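Local coordinates for protein beta-xylanase (Roseburia intestinalis L1-82, PDB 6SGF) that binds xylan with low affinity through this CBM86 carbohydrate-binding module, one domain of a longer enzyme that probably hydrolyses the beta-1,4 linkages of xylan, at residues B[21-26]-B[39-44]; B[32-37]-B[119-124]; B[52-57]-B[126-131]; B[69-74]-B[82-87]. One frame throughout, in Å; residues are numbered along the deposited sequence.

Contact 1 (B[21-26]-B[39-44]); sequences ADYELA and NQVKWT. With XYP (beta-D-xylopyranose), chain H.
Ala21 and Val41 meet where the end of one beta sheet comes up against the other. A single backbone hydrogen bond joins the segments, from Ala21 N to Gln40 O at 3.3 Å; it is almost straight at the hydrogen, but the donor stands above the plane of the carbonyl. Beside it the methyl of Ala21 packs on Val41, CB to CG2 3.7 Å, and the same CG2 lies 4.1 Å from Tyr23 CD2, so one branch serves both residues. The other branch, CG1, sits over the centre of the Trp43 ring within its own strand.

Gln40 is the side chain to follow outward. CB leaves on the side facing away from Ala21, and CG is folded between the backbone N and the carbonyl carbon (chi1 68°). From there the chain runs extended to CD, packing on Trp18 and Met110. At the amide, NE2 donates to O2 of the xylose in chain H at 3.0 Å, nearly straight, while OE1 accepts from Lys71 NZ. The two bonds favour one rotation of the amide, with one N-H of NE2 directed at the sugar. Here Val41 packs between the sheets while Gln40 joins the glycan pocket.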
loop_
_atom_site.group_PDB
_atom_site.type_symbol
_atom_site.label_atom_id
_atom_site.label_comp_id
_atom_site.label_asym_id
_atom_site.label_seq_id
_atom_site.Cartn_x
_atom_site.Cartn_y
_atom_site.Cartn_z
ATOM N N ALA B 21 17.492 -5.318 12.882
ATOM C CA ALA B 21 17.754 -5.320 11.452
ATOM C C ALA B 21 18.068 -3.902 10.986
ATOM O O ALA B 21 17.813 -2.918 11.684
ATOM C CB ALA B 21 16.547 -5.865 10.689
ATOM N N ASP B 22 18.622 -3.801 9.784
ATOM C CA ASP B 22 18.810 -2.516 9.130
ATOM C C ASP B 22 17.548 -2.176 8.350
ATOM O O ASP B 22 16.996 -3.047 7.676
ATOM C CB ASP B 22 20.002 -2.590 8.203
ATOM C CG ASP B 22 20.652 -1.249 7.975
ATOM O OD1 ASP B 22 20.159 -0.196 8.432
ATOM O OD2 ASP B 22 21.703 -1.252 7.343
ATOM N N TYR B 23 17.064 -0.934 8.483
ATOM C CA TYR B 23 15.802 -0.549 7.843
ATOM C C TYR B 23 15.883 0.880 7.324
ATOM O O TYR B 23 16.495 1.755 7.947
ATOM C CB TYR B 23 14.618 -0.673 8.815
ATOM C CG TYR B 23 14.869 -0.034 10.156
ATOM C CD1 TYR B 23 14.634 1.321 10.370
ATOM C CD2 TYR B 23 15.342 -0.781 11.213
ATOM C CE1 TYR B 23 14.883 1.906 11.601
ATOM C CE2 TYR B 23 15.595 -0.199 12.433
ATOM C CZ TYR B 23 15.374 1.131 12.624
ATOM O OH TYR B 23 15.634 1.679 13.863
ATOM N N GLU B 24 15.256 1.113 6.174
ATOM C CA GLU B 24 15.118 2.456 5.645
ATOM C C GLU B 24 13.849 2.478 4.826
ATOM O O GLU B 24 13.515 1.481 4.173
ATOM C CB GLU B 24 16.327 2.854 4.776
ATOM C CG GLU B 24 16.523 1.967 3.578
ATOM C CD GLU B 24 17.966 1.938 3.096
ATOM O OE1 GLU B 24 18.189 2.232 1.902
ATOM O OE2 GLU B 24 18.874 1.641 3.915
ATOM N N LEU B 25 13.143 3.597 4.898
ATOM C CA LEU B 25 11.935 3.838 4.116
ATOM C C LEU B 25 12.366 4.474 2.807
ATOM O O LEU B 25 12.842 5.617 2.794
ATOM C CB LEU B 25 10.976 4.750 4.874
ATOM C CG LEU B 25 9.650 5.064 4.203
ATOM C CD1 LEU B 25 8.802 3.789 4.150
ATOM C CD2 LEU B 25 8.870 6.173 4.938
ATOM N N ALA B 26 12.222 3.742 1.712
ATOM C CA ALA B 26 12.682 4.223 0.414
ATOM C C ALA B 26 11.663 3.804 -0.636
ATOM O O ALA B 26 11.139 2.688 -0.593
ATOM C CB ALA B 26 14.076 3.675 0.049
ATOM N N ASN B 39 17.427 -11.332 13.878
ATOM C CA ASN B 39 17.298 -9.913 13.574
ATOM C C ASN B 39 15.862 -9.643 13.111
ATOM O O ASN B 39 15.252 -10.445 12.396
ATOM C CB ASN B 39 18.249 -9.475 12.443
ATOM C CG ASN B 39 19.655 -9.036 12.915
ATOM O OD1 ASN B 39 20.474 -8.642 12.085
ATOM N ND2 ASN B 39 19.930 -9.108 14.202
ATOM N N GLN B 40 15.337 -8.493 13.487
ATOM C CA GLN B 40 13.926 -8.219 13.267
ATOM C C GLN B 40 13.639 -6.724 13.400
ATOM O O GLN B 40 14.460 -5.932 13.900
ATOM C CB GLN B 40 13.059 -9.004 14.243
ATOM C CG GLN B 40 13.246 -8.519 15.653
ATOM C CD GLN B 40 12.517 -9.384 16.657
ATOM O OE1 GLN B 40 11.290 -9.518 16.621
ATOM N NE2 GLN B 40 13.269 -9.981 17.551
ATOM N N VAL B 41 12.432 -6.353 12.951
ATOM C CA VAL B 41 11.909 -4.997 13.082
ATOM C C VAL B 41 10.521 -5.101 13.675
ATOM O O VAL B 41 9.789 -6.060 13.403
ATOM C CB VAL B 41 11.854 -4.254 11.732
ATOM C CG1 VAL B 41 11.343 -2.821 11.914
ATOM C CG2 VAL B 41 13.198 -4.241 11.092
ATOM N N LYS B 42 10.175 -4.141 14.514
ATOM C CA LYS B 42 8.851 -4.034 15.101
ATOM C C LYS B 42 8.299 -2.661 14.751
ATOM O O LYS B 42 8.983 -1.664 14.957
ATOM C CB LYS B 42 8.899 -4.214 16.616
ATOM C CG LYS B 42 7.569 -3.918 17.285
ATOM C CD LYS B 42 7.682 -4.053 18.822
ATOM C CE LYS B 42 6.378 -3.772 19.500
ATOM N NZ LYS B 42 6.461 -3.903 20.995
ATOM N N TRP B 43 7.085 -2.612 14.188
ATOM C CA TRP B 43 6.440 -1.356 13.838
ATOM C C TRP B 43 5.175 -1.133 14.668
ATOM O O TRP B 43 4.353 -2.042 14.814
ATOM C CB TRP B 43 6.025 -1.314 12.373
ATOM C CG TRP B 43 7.062 -1.342 11.328
ATOM C CD1 TRP B 43 7.635 -0.271 10.705
ATOM C CD2 TRP B 43 7.595 -2.507 10.709
ATOM N NE1 TRP B 43 8.533 -0.710 9.744
ATOM C CE2 TRP B 43 8.513 -2.077 9.724
ATOM C CE3 TRP B 43 7.402 -3.882 10.905
ATOM C CZ2 TRP B 43 9.208 -2.964 8.930
ATOM C CZ3 TRP B 43 8.104 -4.762 10.122
ATOM C CH2 TRP B 43 8.992 -4.305 9.138
ATOM N N THR B 44 4.973 0.107 15.114
ATOM C CA THR B 44 3.759 0.500 15.799
ATOM C C THR B 44 2.670 0.865 14.798
ATOM O O THR B 44 2.936 1.471 13.754
ATOM C CB THR B 44 4.022 1.706 16.717
ATOM O OG1 THR B 44 5.152 1.441 17.568
ATOM C CG2 THR B 44 2.770 1.980 17.586
HETATM C C1 XYP H . 14.082 -13.363 19.866
HETATM C C2 XYP H . 12.827 -13.224 19.001
HETATM C C3 XYP H . 12.041 -14.487 19.054
HETATM C C4 XYP H . 12.895 -15.710 18.808
HETATM C C5 XYP H . 14.137 -15.779 19.708
HETATM O O2 XYP H . 12.112 -12.063 19.432
HETATM O O3 XYP H . 11.007 -14.407 18.031
HETATM O O4 XYP H . 12.051 -16.849 19.043
HETATM O O5 XYP H . 14.893 -14.550 19.463
#

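Contact 2 (B[32-37]-B[119-124]); sequences LSFAKQ and ATVSLV
The side-chain torsions of Leu32, Phe34 and Val121 gather three apolar groups on one face of the sheet. In Leu32 and Phe34 alike, CG is anti to the carbonyl carbon (chi1 -45° and -51°), whereas Val121 places CG1 between its backbone N and carbonyl carbon. That methyl touches CD1 of Leu32, whose side chain lies alongside and points the same way, at 4.0 Å, and also the edge of the Phe34 ring, where CE1 lies 3.8 Å from CG1 near the ring plane. Trp43 and Val41 of the opposing sheet pack on Leu32 from inside the sandwich.

The backbones are antiparallel neighbours. Leu32 and Val121 form a hydrogen-bonded pair, with Leu32 N to Val121 O at 2.8 Å and the return bond from Val121 N to Leu32 O longer, at 3.2 Å. Phe34 N then reaches Ala119 O at 3.0 Å. Beyond this bond a water takes over, donating to Phe34 O and accepting from Ala119 N, so it bridges the two residues. On the other face, Ser33 OG lies 3.6 Å from Thr120 CG2, a polar atom against a methyl.

Chemically the two faces differ: Leu32, Phe34 and Val121 contribute hydrocarbon to the buried interior, while Ser33 and Thr120 line a partly exposed outer side, and the three hydrogen bonds of Leu32, Phe34, Val121 and Ala119 satisfy peptide groups between the faces.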
loop_
_atom_site.group_PDB
_atom_site.type_symbol
_atom_site.label_atom_id
_atom_site.label_comp_id
_atom_site.label_asym_id
_atom_site.label_seq_id
_atom_site.Cartn_x
_atom_site.Cartn_y
_atom_site.Cartn_z
ATOM N N LEU B 32 14.503 -3.754 4.207
ATOM C CA LEU B 32 15.130 -4.356 5.365
ATOM C C LEU B 32 16.316 -5.213 4.950
ATOM O O LEU B 32 16.303 -5.856 3.886
ATOM C CB LEU B 32 14.133 -5.223 6.150
ATOM C CG LEU B 32 12.747 -4.637 6.396
ATOM C CD1 LEU B 32 11.880 -5.713 7.063
ATOM C CD2 LEU B 32 12.787 -3.366 7.203
ATOM N N SER B 33 17.333 -5.220 5.818
ATOM C CA SER B 33 18.497 -6.072 5.657
ATOM C C SER B 33 18.824 -6.730 6.995
ATOM O O SER B 33 18.896 -6.055 8.023
ATOM C CB SER B 33 19.708 -5.278 5.149
ATOM O OG SER B 33 20.631 -6.187 4.608
ATOM N N PHE B 34 19.062 -8.033 6.966
ATOM C CA PHE B 34 19.269 -8.792 8.193
ATOM C C PHE B 34 20.670 -9.387 8.194
ATOM O O PHE B 34 21.067 -10.064 7.242
ATOM C CB PHE B 34 18.277 -9.928 8.340
ATOM C CG PHE B 34 16.851 -9.538 8.173
ATOM C CD1 PHE B 34 16.254 -9.636 6.922
ATOM C CD2 PHE B 34 16.098 -9.154 9.252
ATOM C CE1 PHE B 34 14.925 -9.299 6.749
ATOM C CE2 PHE B 34 14.754 -8.839 9.103
ATOM C CZ PHE B 34 14.170 -8.931 7.837
ATOM N N ALA B 35 21.411 -9.149 9.260
ATOM C CA ALA B 35 22.775 -9.631 9.347
ATOM C C ALA B 35 22.932 -10.860 10.228
ATOM O O ALA B 35 23.862 -11.645 10.009
ATOM C CB ALA B 35 23.657 -8.504 9.893
ATOM N N LYS B 36 22.055 -11.039 11.198
ATOM C CA LYS B 36 22.199 -12.177 12.110
ATOM C C LYS B 36 20.856 -12.852 12.329
ATOM O O LYS B 36 19.833 -12.249 12.107
ATOM C CB LYS B 36 22.743 -11.727 13.460
ATOM C CG LYS B 36 23.543 -12.774 14.205
ATOM C CD LYS B 36 22.928 -13.328 15.478
ATOM C CE LYS B 36 23.795 -14.395 16.134
ATOM N NZ LYS B 36 23.866 -15.653 15.367
ATOM N N GLN B 37 20.906 -14.086 12.808
ATOM C CA GLN B 37 19.720 -14.877 13.148
ATOM C C GLN B 37 18.886 -14.078 14.149
ATOM O O GLN B 37 19.413 -13.532 15.074
ATOM C CB GLN B 37 20.098 -16.227 13.760
ATOM C CG GLN B 37 18.946 -17.199 13.807
ATOM C CD GLN B 37 19.305 -18.553 14.356
ATOM O OE1 GLN B 37 20.162 -18.676 15.211
ATOM N NE2 GLN B 37 18.651 -19.568 13.853
ATOM N N ALA B 119 20.412 -11.269 2.847
ATOM C CA ALA B 119 19.079 -11.512 3.396
ATOM C C ALA B 119 18.347 -10.179 3.463
ATOM O O ALA B 119 18.608 -9.368 4.351
ATOM C CB ALA B 119 19.192 -12.140 4.779
ATOM N N THR B 120 17.462 -9.937 2.498
ATOM C CA THR B 120 16.763 -8.667 2.390
ATOM C C THR B 120 15.313 -8.935 1.996
ATOM O O THR B 120 14.988 -9.970 1.403
ATOM C CB THR B 120 17.446 -7.718 1.370
ATOM O OG1 THR B 120 17.427 -8.299 0.070
ATOM C CG2 THR B 120 18.901 -7.446 1.726
ATOM N N VAL B 121 14.449 -7.975 2.326
ATOM C CA VAL B 121 13.039 -8.011 1.941
ATOM C C VAL B 121 12.507 -6.590 2.094
ATOM O O VAL B 121 13.067 -5.778 2.832
ATOM C CB VAL B 121 12.225 -9.021 2.794
ATOM C CG1 VAL B 121 12.157 -8.576 4.277
ATOM C CG2 VAL B 121 10.829 -9.178 2.224
ATOM N N SER B 122 11.439 -6.275 1.369
ATOM C CA SER B 122 10.740 -5.002 1.515
ATOM C C SER B 122 9.321 -5.218 2.009
ATOM O O SER B 122 8.618 -6.110 1.522
ATOM C CB SER B 122 10.693 -4.261 0.187
ATOM O OG SER B 122 11.997 -4.017 -0.257
ATOM N N LEU B 123 8.886 -4.389 2.959
ATOM C CA LEU B 123 7.504 -4.408 3.415
ATOM C C LEU B 123 6.734 -3.340 2.661
ATOM O O LEU B 123 7.114 -2.167 2.701
ATOM C CB LEU B 123 7.400 -4.179 4.927
ATOM C CG LEU B 123 5.966 -4.050 5.450
ATOM C CD1 LEU B 123 5.189 -5.340 5.390
ATOM C CD2 LEU B 123 5.922 -3.502 6.854
ATOM N N VAL B 124 5.634 -3.744 2.025
ATOM C CA VAL B 124 4.761 -2.871 1.244
ATOM C C VAL B 124 3.594 -2.367 2.066
ATOM O O VAL B 124 3.289 -1.170 2.073
ATOM C CB VAL B 124 4.256 -3.636 -0.006
ATOM C CG1 VAL B 124 3.240 -2.806 -0.798
ATOM C CG2 VAL B 124 5.442 -4.116 -0.843
HETATM O O HOH W 1 22.409 -10.519 5.009
#

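Contact 3 (B[52-57]-B[126-131]); sequences SQVNAV and VTFELK. With CD (cadmium ion), chain S.
Backbone hydrogen bonds join Asn55 and Ala56 to Glu129, whose O is gripped twice, by Asn55 N at 2.8 Å and Ala56 N at 3.2 Å, both in the carbonyl plane. Glu129 N answers to Ala56 O. Two residues facing one make this a classic beta bulge, which shifts the register between Val54 and Ala56 where strand 54-62 begins to pair with 119-130 in the beta sandwich. Farther out, Lys131 N donates to Gln53 O, and the extended lysine chain crosses Asn55 to bring NZ to Ser52 O at 2.9 Å, above the plane of that carbonyl.

The apolar contacts lie on the inner face. Val57 CG1 sits over one face of the Phe128 ring in a CH-pi contact, 4.2 Å from its centroid, and also touches Val126 CG1 at 3.6 Å. Leu45, Ile49 and Ile104 of the other sheet close round Phe128.

On the face shared with Ala56, Glu129 extends to hold a cadmium ion through both carboxylate oxygens, OE1 at 2.5 Å and OE2 at 2.6 Å.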
loop_
_atom_site.group_PDB
_atom_site.type_symbol
_atom_site.label_atom_id
_atom_site.label_comp_id
_atom_site.label_asym_id
_atom_site.label_seq_id
_atom_site.Cartn_x
_atom_site.Cartn_y
_atom_site.Cartn_z
ATOM N N SER B 52 -9.955 -9.027 19.485
ATOM C CA SER B 52 -11.122 -9.881 19.229
ATOM C C SER B 52 -11.849 -9.492 17.950
ATOM O O SER B 52 -12.727 -10.243 17.504
ATOM C CB SER B 52 -12.176 -9.879 20.334
ATOM O OG SER B 52 -13.233 -8.936 20.039
ATOM N N GLN B 53 -11.581 -8.291 17.390
ATOM C CA GLN B 53 -12.278 -7.851 16.180
ATOM C C GLN B 53 -11.605 -8.301 14.885
ATOM O O GLN B 53 -12.166 -8.088 13.809
ATOM C CB GLN B 53 -12.390 -6.312 16.046
ATOM C CG GLN B 53 -12.933 -5.494 17.196
ATOM C CD GLN B 53 -12.722 -3.983 16.944
ATOM O OE1 GLN B 53 -13.676 -3.207 16.881
ATOM N NE2 GLN B 53 -11.459 -3.577 16.787
ATOM N N VAL B 54 -10.407 -8.879 14.935
ATOM C CA VAL B 54 -9.604 -9.076 13.731
ATOM C C VAL B 54 -9.701 -10.519 13.265
ATOM O O VAL B 54 -9.441 -11.453 14.038
ATOM C CB VAL B 54 -8.135 -8.687 13.979
ATOM C CG1 VAL B 54 -7.293 -8.991 12.757
ATOM C CG2 VAL B 54 -8.033 -7.219 14.336
ATOM N N ASN B 55 -10.066 -10.709 12.000
ATOM C CA ASN B 55 -10.067 -12.047 11.436
ATOM C C ASN B 55 -8.717 -12.417 10.846
ATOM O O ASN B 55 -8.253 -13.540 11.023
ATOM C CB ASN B 55 -11.131 -12.188 10.348
ATOM C CG ASN B 55 -11.355 -13.621 9.977
ATOM O OD1 ASN B 55 -11.649 -14.447 10.842
ATOM N ND2 ASN B 55 -11.190 -13.943 8.701
ATOM N N ALA B 56 -8.053 -11.475 10.177
ATOM C CA ALA B 56 -6.852 -11.807 9.432
ATOM C C ALA B 56 -5.962 -10.579 9.367
ATOM O O ALA B 56 -6.453 -9.446 9.277
ATOM C CB ALA B 56 -7.211 -12.291 8.008
ATOM N N VAL B 57 -4.655 -10.819 9.419
ATOM C CA VAL B 57 -3.645 -9.791 9.183
ATOM C C VAL B 57 -2.800 -10.242 7.990
ATOM O O VAL B 57 -2.166 -11.302 8.042
ATOM C CB VAL B 57 -2.751 -9.559 10.415
ATOM C CG1 VAL B 57 -1.784 -8.420 10.144
ATOM C CG2 VAL B 57 -3.587 -9.233 11.679
ATOM N N VAL B 126 0.502 -3.597 5.412
ATOM C CA VAL B 126 -0.129 -4.538 6.330
ATOM C C VAL B 126 -1.614 -4.218 6.391
ATOM O O VAL B 126 -1.998 -3.056 6.553
ATOM C CB VAL B 126 0.495 -4.478 7.735
ATOM C CG1 VAL B 126 -0.169 -5.545 8.635
ATOM C CG2 VAL B 126 2.017 -4.682 7.649
ATOM N N THR B 127 -2.440 -5.245 6.211
ATOM C CA THR B 127 -3.890 -5.111 6.141
ATOM C C THR B 127 -4.551 -5.901 7.261
ATOM O O THR B 127 -4.236 -7.072 7.452
ATOM C CB THR B 127 -4.428 -5.633 4.806
ATOM O OG1 THR B 127 -3.963 -4.804 3.718
ATOM C CG2 THR B 127 -5.959 -5.640 4.877
ATOM N N PHE B 128 -5.461 -5.260 7.989
ATOM C CA PHE B 128 -6.269 -5.901 9.023
ATOM C C PHE B 128 -7.688 -6.045 8.513
ATOM O O PHE B 128 -8.350 -5.036 8.241
ATOM C CB PHE B 128 -6.244 -5.071 10.291
ATOM C CG PHE B 128 -4.874 -4.967 10.881
ATOM C CD1 PHE B 128 -3.960 -4.072 10.370
ATOM C CD2 PHE B 128 -4.500 -5.799 11.907
ATOM C CE1 PHE B 128 -2.690 -3.996 10.892
ATOM C CE2 PHE B 128 -3.224 -5.719 12.451
ATOM C CZ PHE B 128 -2.317 -4.826 11.922
ATOM N N GLU B 129 -8.134 -7.283 8.330
ATOM C CA GLU B 129 -9.515 -7.535 7.954
ATOM C C GLU B 129 -10.316 -7.929 9.188
ATOM O O GLU B 129 -9.977 -8.907 9.868
ATOM C CB GLU B 129 -9.663 -8.596 6.877
ATOM C CG GLU B 129 -11.151 -8.686 6.510
ATOM C CD GLU B 129 -11.384 -9.275 5.174
ATOM O OE1 GLU B 129 -10.366 -9.574 4.516
ATOM O OE2 GLU B 129 -12.571 -9.448 4.783
ATOM N N LEU B 130 -11.379 -7.200 9.461
ATOM C CA LEU B 130 -12.137 -7.428 10.680
ATOM C C LEU B 130 -13.141 -8.555 10.452
ATOM O O LEU B 130 -13.528 -8.869 9.327
ATOM C CB LEU B 130 -12.853 -6.160 11.114
ATOM C CG LEU B 130 -11.977 -4.902 11.190
ATOM C CD1 LEU B 130 -12.770 -3.765 11.784
ATOM C CD2 LEU B 130 -10.707 -5.179 11.997
ATOM N N LYS B 131 -13.533 -9.196 11.544
ATOM C CA LYS B 131 -14.537 -10.249 11.451
ATOM C C LYS B 131 -15.865 -9.694 10.958
ATOM O O LYS B 131 -16.202 -8.532 11.192
ATOM C CB LYS B 131 -14.735 -10.893 12.820
ATOM C CG LYS B 131 -13.530 -11.666 13.335
ATOM C CD LYS B 131 -13.735 -12.148 14.760
ATOM C CE LYS B 131 -12.421 -12.689 15.325
ATOM N NZ LYS B 131 -12.487 -13.017 16.774
HETATM CD CD CD S . -11.615 -10.842 2.839
#

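Contact 4 (B[69-74]-B[82-87]); sequences SLKVYN and ANTQYG. With XYP (beta-D-xylopyranose), chain C; XYP (beta-D-xylopyranose), chain H.
The glycan pocket of this xylan-binding module draws Lys71 and Tyr86 from a beta hairpin, strands 68-73 and 84-88, at one edge of the five-stranded sheet. Lys71 and Thr84, a non-hydrogen-bonded pair, lie side by side, Lys71 CG 3.9 Å from Thr84 CG2. The extended lysine carries NZ out to the xylose of chain H, donating to O3 at 2.9 Å and weakly to O2; a salt bridge to Asp78 holds the same nitrogen.

Tyr86 points away from strand 69-73, yet Ser69 OG lies 3.5 Å from its CD1. The xylose of chain C reaches over part of one ring face with O4, its O5 3.3 Å from Tyr86 CE1, and Thr84 CG2 covers the opposite face near the rim. Leu70 and Gln85 bond both ways, N to O at 3.0 Å each, and Val72 N reaches Asn83 O. Asn74 ND2 bonds Asp101 O and Asn83 OD1 accepts from Ser99 N, while a water donates to Val72 O and Asn74 OD1 and accepts from Asn83 ND2 at 3.0 Å.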
loop_
_atom_site.group_PDB
_atom_site.type_symbol
_atom_site.label_atom_id
_atom_site.label_comp_id
_atom_site.label_asym_id
_atom_site.label_seq_id
_atom_site.Cartn_x
_atom_site.Cartn_y
_atom_site.Cartn_z
ATOM N N SER B 69 9.675 -14.522 9.008
ATOM C CA SER B 69 8.744 -14.755 10.093
ATOM C C SER B 69 7.954 -13.480 10.349
ATOM O O SER B 69 8.497 -12.373 10.277
ATOM C CB SER B 69 9.515 -15.197 11.340
ATOM O OG SER B 69 10.123 -16.452 11.031
ATOM N N LEU B 70 6.661 -13.640 10.592
ATOM C CA LEU B 70 5.744 -12.531 10.743
ATOM C C LEU B 70 5.118 -12.591 12.131
ATOM O O LEU B 70 4.777 -13.676 12.626
ATOM C CB LEU B 70 4.680 -12.563 9.660
ATOM C CG LEU B 70 5.236 -12.564 8.236
ATOM C CD1 LEU B 70 4.088 -12.840 7.247
ATOM C CD2 LEU B 70 5.953 -11.319 7.867
ATOM N N LYS B 71 4.944 -11.429 12.743
ATOM C CA LYS B 71 4.456 -11.328 14.111
ATOM C C LYS B 71 3.350 -10.289 14.239
ATOM O O LYS B 71 3.449 -9.199 13.679
ATOM C CB LYS B 71 5.582 -10.926 15.076
ATOM C CG LYS B 71 6.720 -11.909 15.152
ATOM C CD LYS B 71 7.782 -11.397 16.153
ATOM C CE LYS B 71 8.950 -12.354 16.335
ATOM N NZ LYS B 71 9.744 -11.874 17.525
ATOM N N VAL B 72 2.331 -10.623 15.020
ATOM C CA VAL B 72 1.277 -9.707 15.427
ATOM C C VAL B 72 1.370 -9.587 16.943
ATOM O O VAL B 72 1.096 -10.545 17.670
ATOM C CB VAL B 72 -0.103 -10.182 14.984
ATOM C CG1 VAL B 72 -1.155 -9.157 15.379
ATOM C CG2 VAL B 72 -0.105 -10.411 13.504
ATOM N N TYR B 73 1.728 -8.409 17.424
ATOM C CA TYR B 73 1.893 -8.203 18.858
ATOM C C TYR B 73 0.557 -7.819 19.483
ATOM O O TYR B 73 -0.304 -7.218 18.826
ATOM C CB TYR B 73 2.886 -7.089 19.128
ATOM C CG TYR B 73 4.315 -7.336 18.744
ATOM C CD1 TYR B 73 4.733 -7.275 17.419
ATOM C CD2 TYR B 73 5.264 -7.578 19.727
ATOM C CE1 TYR B 73 6.058 -7.444 17.081
ATOM C CE2 TYR B 73 6.581 -7.735 19.414
ATOM C CZ TYR B 73 6.981 -7.691 18.102
ATOM O OH TYR B 73 8.309 -7.870 17.825
ATOM N N ASN B 74 0.383 -8.163 20.758
ATOM C CA ASN B 74 -0.808 -7.728 21.487
ATOM C C ASN B 74 -0.411 -7.279 22.893
ATOM O O ASN B 74 -1.034 -7.630 23.892
ATOM C CB ASN B 74 -1.894 -8.810 21.493
ATOM C CG ASN B 74 -1.542 -10.058 22.323
ATOM O OD1 ASN B 74 -0.390 -10.478 22.427
ATOM N ND2 ASN B 74 -2.578 -10.675 22.897
ATOM N N ALA B 82 1.073 -18.238 18.982
ATOM C CA ALA B 82 -0.134 -18.325 18.165
ATOM C C ALA B 82 -0.246 -17.179 17.158
ATOM O O ALA B 82 -0.985 -17.296 16.171
ATOM C CB ALA B 82 -1.363 -18.344 19.068
ATOM N N ASN B 83 0.424 -16.065 17.421
ATOM C CA ASN B 83 0.359 -14.876 16.579
ATOM C C ASN B 83 1.626 -14.664 15.760
ATOM O O ASN B 83 1.893 -13.536 15.314
ATOM C CB ASN B 83 0.048 -13.688 17.467
ATOM C CG ASN B 83 -1.357 -13.747 17.999
ATOM O OD1 ASN B 83 -2.244 -14.325 17.361
ATOM N ND2 ASN B 83 -1.569 -13.195 19.171
ATOM N N THR B 84 2.382 -15.741 15.522
ATOM C CA THR B 84 3.628 -15.734 14.774
ATOM C C THR B 84 3.598 -16.880 13.773
ATOM O O THR B 84 3.144 -17.980 14.096
ATOM C CB THR B 84 4.839 -15.903 15.706
ATOM O OG1 THR B 84 4.781 -14.923 16.746
ATOM C CG2 THR B 84 6.140 -15.742 14.948
ATOM N N GLN B 85 4.101 -16.647 12.569
ATOM C CA GLN B 85 4.308 -17.734 11.615
ATOM C C GLN B 85 5.756 -17.636 11.173
ATOM O O GLN B 85 6.275 -16.536 11.025
ATOM C CB GLN B 85 3.339 -17.650 10.447
ATOM C CG GLN B 85 1.929 -18.028 10.832
ATOM C CD GLN B 85 1.090 -18.490 9.652
ATOM O OE1 GLN B 85 1.572 -18.572 8.516
ATOM N NE2 GLN B 85 -0.175 -18.814 9.921
ATOM N N TYR B 86 6.426 -18.776 11.014
ATOM C CA TYR B 86 7.843 -18.793 10.720
ATOM C C TYR B 86 8.162 -19.424 9.368
ATOM O O TYR B 86 7.462 -20.329 8.906
ATOM C CB TYR B 86 8.592 -19.595 11.779
ATOM C CG TYR B 86 8.393 -19.217 13.209
ATOM C CD1 TYR B 86 9.205 -18.279 13.812
ATOM C CD2 TYR B 86 7.393 -19.833 13.992
ATOM C CE1 TYR B 86 9.051 -17.958 15.162
ATOM C CE2 TYR B 86 7.235 -19.512 15.333
ATOM C CZ TYR B 86 8.074 -18.572 15.907
ATOM O OH TYR B 86 7.950 -18.221 17.226
ATOM N N GLY B 87 9.275 -18.985 8.784
ATOM C CA GLY B 87 9.879 -19.622 7.613
ATOM C C GLY B 87 9.066 -19.537 6.344
ATOM O O GLY B 87 9.036 -20.496 5.559
HETATM C C1 XYP C . 12.273 -18.070 18.439
HETATM C C2 XYP C . 11.423 -19.161 19.093
HETATM C C3 XYP C . 11.555 -20.476 18.403
HETATM C C4 XYP C . 11.268 -20.295 16.956
HETATM C C5 XYP C . 12.055 -19.149 16.310
HETATM O O2 XYP C . 11.816 -19.341 20.455
HETATM O O3 XYP C . 10.551 -21.372 18.925
HETATM O O4 XYP C . 11.656 -21.439 16.200
HETATM O O5 XYP C . 11.816 -17.901 17.013
HETATM C C1 XYP H . 14.082 -13.363 19.866
HETATM C C2 XYP H . 12.827 -13.224 19.001
HETATM C C3 XYP H . 12.041 -14.487 19.054
HETATM C C4 XYP H . 12.895 -15.710 18.808
HETATM C C5 XYP H . 14.137 -15.779 19.708
HETATM O O2 XYP H . 12.112 -12.063 19.432
HETATM O O3 XYP H . 11.007 -14.407 18.031
HETATM O O4 XYP H . 12.051 -16.849 19.043
HETATM O O5 XYP H . 14.893 -14.550 19.463
HETATM O O HOH W 2 11.999 -17.076 8.940
HETATM O O HOH W 3 0.866 -11.685 20.085
#

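The four contacts sample both sheets of the beta sandwich. Contacts 2 and 3 belong to the six-stranded sheet and use opposite ends of strand 119-130, their centres about 25 Å apart; contact 4 lies within the five-stranded sheet, and contact 1 spans the two. Along the chain, contacts 1 and 2 alternate their segments, as do 2 and 3, and contact 4 is nested inside the loops closed by both 2 and 3. Contacts 1 and 2 touch where Ala21 meets Phe34, and contacts 3 and 4 where Val57 meets Val72 across the interior. Contacts 1 and 4, about 15 Å apart between centres, share one xylose through Gln40 and Lys71, so strands distant in sequence build one glycan site.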